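Local coordinates for D-alanyl transferase DltD (Enterococcus faecalis, PDB 6O93), which probably takes part in the D-alanylation of lipoteichoic acid in the Gram-positive cell wall, as a membrane-associated member of the SGNH hydrolase clan, at residues A[318-330]-A[374-386]. Residues are numbered along the deposited sequence; the frame is centred on the assembly and turned at random.
Sequences KLKYQLQEQGFTN and LAYQIDDRFYQTD
Q326 grips the 374-386 segment at two points. Its backbone O accepts from Q377 N at 2.8 Å. Its side-chain OE1 accepts from D379 N, also at 2.8 Å and nearly straight (172°). Q326 NE2 donates to Q322 O at 2.9 Å, fixing the rotation of the amide, and Q277 adds a second donor to OE1.

The F382 ring lies obliquely beside this amide, F382 CD2 3.6 Å from Q326 CD. Q322 CG, anti to the backbone N (chi1 -175°), lies over one face of the ring in a CH-pi contact, 4.0 Å from the centroid. The extended chain runs along the ring, its amide almost parallel to it. Q322 OE1 accepts from W387 NE1 and NE2 donates to Q277 OE1, holding that amide. E325 CG and Y321 CE2 meet the ring edge. At the other end, Y376 CE1 sits over a face of F328, 3.4 Å from F328 CE1, ring planes 31° apart. I378 CD1 reaches the F328 edge.

One water bridges E325 O and Q377 O; another links E325 OE2 to D379 OD2. R381 NE and NH2 salt-bridge the D379 carboxylate, whose OD1 also accepts from R381 N, an Asx turn.

G327 is the C-prime residue of the Schellman motif closing helix 309-324. Segment 374-386 runs past this end. Helix 272-285 flanks both, through Q277, while L323 packs on strands 289-294 and 331-333 of the parallel sheet.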
# COMPACT_ATOMS: atom_id res chain seq x y z
N LYS A 318 2.69 -3.94 17.79
CA LYS A 318 1.98 -5.12 17.33
C LYS A 318 2.38 -5.48 15.91
O LYS A 318 2.62 -6.66 15.60
CB LYS A 318 0.47 -4.89 17.42
CG LYS A 318 -0.36 -6.12 17.13
CD LYS A 318 -1.81 -5.91 17.52
CE LYS A 318 -2.67 -7.12 17.21
NZ LYS A 318 -4.08 -6.93 17.65
N LEU A 319 2.47 -4.48 15.04
CA LEU A 319 2.86 -4.73 13.65
C LEU A 319 4.28 -5.25 13.57
O LEU A 319 4.56 -6.22 12.86
CB LEU A 319 2.70 -3.45 12.83
CG LEU A 319 1.27 -2.94 12.70
CD1 LEU A 319 1.27 -1.55 12.09
CD2 LEU A 319 0.44 -3.89 11.86
N LYS A 320 5.21 -4.62 14.30
CA LYS A 320 6.60 -5.04 14.23
C LYS A 320 6.79 -6.43 14.82
O LYS A 320 7.70 -7.16 14.40
CB LYS A 320 7.50 -4.02 14.93
CG LYS A 320 7.60 -2.70 14.19
CD LYS A 320 8.76 -1.84 14.67
CE LYS A 320 8.57 -1.40 16.11
NZ LYS A 320 9.66 -0.47 16.54
N TYR A 321 5.95 -6.83 15.77
CA TYR A 321 6.01 -8.20 16.26
C TYR A 321 5.57 -9.18 15.17
O TYR A 321 6.26 -10.17 14.90
CB TYR A 321 5.14 -8.38 17.50
CG TYR A 321 5.22 -9.77 18.09
CD1 TYR A 321 6.25 -10.12 18.95
CD2 TYR A 321 4.28 -10.74 17.77
CE1 TYR A 321 6.34 -11.39 19.48
CE2 TYR A 321 4.36 -12.01 18.29
CZ TYR A 321 5.39 -12.33 19.15
OH TYR A 321 5.48 -13.60 19.68
N GLN A 322 4.44 -8.90 14.53
CA GLN A 322 3.95 -9.77 13.46
C GLN A 322 4.98 -9.88 12.34
O GLN A 322 5.14 -10.95 11.74
CB GLN A 322 2.62 -9.23 12.94
CG GLN A 322 1.93 -10.11 11.91
CD GLN A 322 0.51 -9.64 11.61
OE1 GLN A 322 -0.01 -8.76 12.29
NE2 GLN A 322 -0.11 -10.24 10.60
N LEU A 323 5.68 -8.79 12.04
CA LEU A 323 6.71 -8.82 11.01
C LEU A 323 7.94 -9.58 11.50
O LEU A 323 8.31 -10.62 10.94
CB LEU A 323 7.09 -7.39 10.61
CG LEU A 323 6.01 -6.62 9.85
CD1 LEU A 323 6.38 -5.15 9.74
CD2 LEU A 323 5.80 -7.22 8.46
N GLN A 324 8.59 -9.07 12.55
CA GLN A 324 9.85 -9.66 13.01
C GLN A 324 9.68 -11.13 13.38
O GLN A 324 10.56 -11.95 13.11
CB GLN A 324 10.38 -8.87 14.21
CG GLN A 324 10.87 -7.48 13.86
CD GLN A 324 12.29 -7.48 13.31
OE1 GLN A 324 12.93 -8.53 13.24
NE2 GLN A 324 12.77 -6.31 12.92
N GLU A 325 8.55 -11.48 14.01
CA GLU A 325 8.33 -12.85 14.43
C GLU A 325 8.37 -13.83 13.26
O GLU A 325 8.66 -15.01 13.47
CB GLU A 325 6.98 -12.95 15.16
CG GLU A 325 6.55 -14.35 15.54
CD GLU A 325 7.46 -15.00 16.55
OE1 GLU A 325 8.41 -14.34 17.03
OE2 GLU A 325 7.22 -16.18 16.88
N GLN A 326 8.11 -13.36 12.04
CA GLN A 326 8.01 -14.24 10.88
C GLN A 326 9.15 -14.05 9.89
O GLN A 326 9.11 -14.63 8.80
CB GLN A 326 6.66 -14.02 10.18
CG GLN A 326 5.47 -14.34 11.06
CD GLN A 326 4.15 -14.20 10.32
OE1 GLN A 326 3.62 -15.17 9.77
NE2 GLN A 326 3.60 -12.99 10.32
N GLY A 327 10.17 -13.27 10.24
CA GLY A 327 11.34 -13.11 9.41
C GLY A 327 11.39 -11.84 8.59
O GLY A 327 12.33 -11.68 7.79
N PHE A 328 10.42 -10.95 8.74
CA PHE A 328 10.45 -9.65 8.06
C PHE A 328 11.20 -8.68 8.96
O PHE A 328 10.66 -8.18 9.95
CB PHE A 328 9.03 -9.16 7.77
CG PHE A 328 8.26 -10.06 6.85
CD1 PHE A 328 8.40 -9.94 5.47
CD2 PHE A 328 7.38 -11.00 7.35
CE1 PHE A 328 7.69 -10.76 4.62
CE2 PHE A 328 6.67 -11.83 6.50
CZ PHE A 328 6.82 -11.70 5.13
N THR A 329 12.47 -8.42 8.63
CA THR A 329 13.36 -7.64 9.48
C THR A 329 13.72 -6.28 8.90
O THR A 329 14.45 -5.53 9.54
CB THR A 329 14.65 -8.43 9.75
OG1 THR A 329 15.35 -8.65 8.53
CG2 THR A 329 14.32 -9.77 10.39
N ASN A 330 13.23 -5.94 7.70
CA ASN A 330 13.47 -4.63 7.10
C ASN A 330 12.27 -3.75 7.42
O ASN A 330 11.25 -3.80 6.74
CB ASN A 330 13.68 -4.75 5.59
CG ASN A 330 14.79 -5.72 5.23
OD1 ASN A 330 15.89 -5.67 5.79
ND2 ASN A 330 14.51 -6.61 4.29
N LEU A 374 15.53 -16.05 1.60
CA LEU A 374 15.10 -15.35 2.81
C LEU A 374 14.51 -16.33 3.82
O LEU A 374 13.71 -17.20 3.47
CB LEU A 374 14.07 -14.27 2.46
CG LEU A 374 14.53 -13.15 1.53
CD1 LEU A 374 13.37 -12.24 1.16
CD2 LEU A 374 15.66 -12.35 2.16
N ALA A 375 14.90 -16.18 5.08
CA ALA A 375 14.49 -17.10 6.14
C ALA A 375 13.18 -16.63 6.76
O ALA A 375 13.12 -16.12 7.88
CB ALA A 375 15.60 -17.22 7.19
N TYR A 376 12.10 -16.82 6.00
CA TYR A 376 10.76 -16.50 6.47
C TYR A 376 10.19 -17.68 7.26
O TYR A 376 10.39 -18.84 6.90
CB TYR A 376 9.84 -16.16 5.30
CG TYR A 376 10.10 -14.80 4.68
CD1 TYR A 376 10.33 -13.68 5.47
CD2 TYR A 376 10.12 -14.64 3.30
CE1 TYR A 376 10.57 -12.45 4.91
CE2 TYR A 376 10.36 -13.41 2.73
CZ TYR A 376 10.58 -12.31 3.53
OH TYR A 376 10.82 -11.08 2.97
N GLN A 377 9.47 -17.36 8.33
CA GLN A 377 8.82 -18.36 9.17
C GLN A 377 7.35 -17.95 9.35
O GLN A 377 6.94 -17.48 10.42
CB GLN A 377 9.54 -18.51 10.51
CG GLN A 377 10.95 -19.06 10.38
CD GLN A 377 11.63 -19.26 11.72
OE1 GLN A 377 11.12 -18.84 12.76
NE2 GLN A 377 12.79 -19.91 11.71
N ILE A 378 6.57 -18.12 8.29
CA ILE A 378 5.16 -17.73 8.32
C ILE A 378 4.43 -18.58 9.34
O ILE A 378 4.58 -19.81 9.38
CB ILE A 378 4.54 -17.86 6.93
CG1 ILE A 378 5.15 -16.83 5.97
CG2 ILE A 378 3.03 -17.69 7.00
CD1 ILE A 378 4.84 -15.38 6.32
N ASP A 379 3.61 -17.93 10.17
CA ASP A 379 2.80 -18.60 11.19
C ASP A 379 1.34 -18.29 10.89
O ASP A 379 0.90 -17.15 11.05
CB ASP A 379 3.20 -18.12 12.59
CG ASP A 379 2.57 -18.95 13.69
OD1 ASP A 379 1.50 -19.55 13.46
OD2 ASP A 379 3.16 -19.01 14.79
N ASP A 380 0.60 -19.30 10.43
CA ASP A 380 -0.79 -19.09 10.03
C ASP A 380 -1.66 -18.60 11.18
O ASP A 380 -2.74 -18.06 10.93
CB ASP A 380 -1.38 -20.39 9.48
CG ASP A 380 -0.74 -20.82 8.18
OD1 ASP A 380 -0.27 -19.95 7.43
OD2 ASP A 380 -0.70 -22.05 7.92
N ARG A 381 -1.22 -18.77 12.43
CA ARG A 381 -2.03 -18.36 13.57
C ARG A 381 -2.23 -16.85 13.62
O ARG A 381 -3.12 -16.38 14.34
CB ARG A 381 -1.38 -18.87 14.86
CG ARG A 381 -1.30 -20.40 14.90
CD ARG A 381 -0.58 -20.91 16.13
NE ARG A 381 0.79 -20.41 16.22
CZ ARG A 381 1.70 -20.86 17.08
NH1 ARG A 381 1.39 -21.82 17.94
NH2 ARG A 381 2.92 -20.34 17.09
N PHE A 382 -1.44 -16.08 12.87
CA PHE A 382 -1.68 -14.65 12.76
C PHE A 382 -2.94 -14.32 11.96
O PHE A 382 -3.33 -13.15 11.93
CB PHE A 382 -0.47 -13.96 12.13
CG PHE A 382 0.69 -13.77 13.08
CD1 PHE A 382 0.66 -12.79 14.05
CD2 PHE A 382 1.82 -14.58 12.99
CE1 PHE A 382 1.72 -12.61 14.92
CE2 PHE A 382 2.89 -14.40 13.86
CZ PHE A 382 2.84 -13.42 14.82
N TYR A 383 -3.56 -15.31 11.32
CA TYR A 383 -4.86 -15.10 10.69
C TYR A 383 -6.01 -15.10 11.69
O TYR A 383 -7.10 -14.63 11.36
CB TYR A 383 -5.13 -16.21 9.66
CG TYR A 383 -4.40 -16.07 8.34
CD1 TYR A 383 -4.40 -14.88 7.63
CD2 TYR A 383 -3.72 -17.16 7.80
CE1 TYR A 383 -3.74 -14.77 6.42
CE2 TYR A 383 -3.06 -17.06 6.59
CZ TYR A 383 -3.08 -15.86 5.90
OH TYR A 383 -2.42 -15.76 4.70
N GLN A 384 -5.79 -15.62 12.89
CA GLN A 384 -6.88 -15.92 13.81
C GLN A 384 -7.42 -14.66 14.48
O GLN A 384 -6.74 -13.64 14.61
CB GLN A 384 -6.42 -16.92 14.87
CG GLN A 384 -6.02 -18.27 14.31
CD GLN A 384 -5.49 -19.21 15.38
OE1 GLN A 384 -5.34 -18.82 16.54
NE2 GLN A 384 -5.20 -20.44 14.99
N THR A 385 -8.68 -14.75 14.91
CA THR A 385 -9.33 -13.64 15.59
C THR A 385 -8.61 -13.26 16.88
O THR A 385 -8.61 -12.09 17.26
CB THR A 385 -10.79 -13.99 15.89
OG1 THR A 385 -11.51 -14.11 14.66
CG2 THR A 385 -11.44 -12.92 16.76
N ASP A 386 -8.00 -14.23 17.57
CA ASP A 386 -7.33 -13.91 18.83
C ASP A 386 -6.11 -13.02 18.60
O ASP A 386 -5.73 -12.27 19.50
CB ASP A 386 -6.95 -15.19 19.58
CG ASP A 386 -5.96 -16.06 18.82
OD1 ASP A 386 -5.81 -15.88 17.59
OD2 ASP A 386 -5.34 -16.94 19.46
O HOH W 1 7.24 -17.23 13.28
O HOH W 2 4.66 -16.81 15.85
O HOH W 3 10.68 -17.04 14.68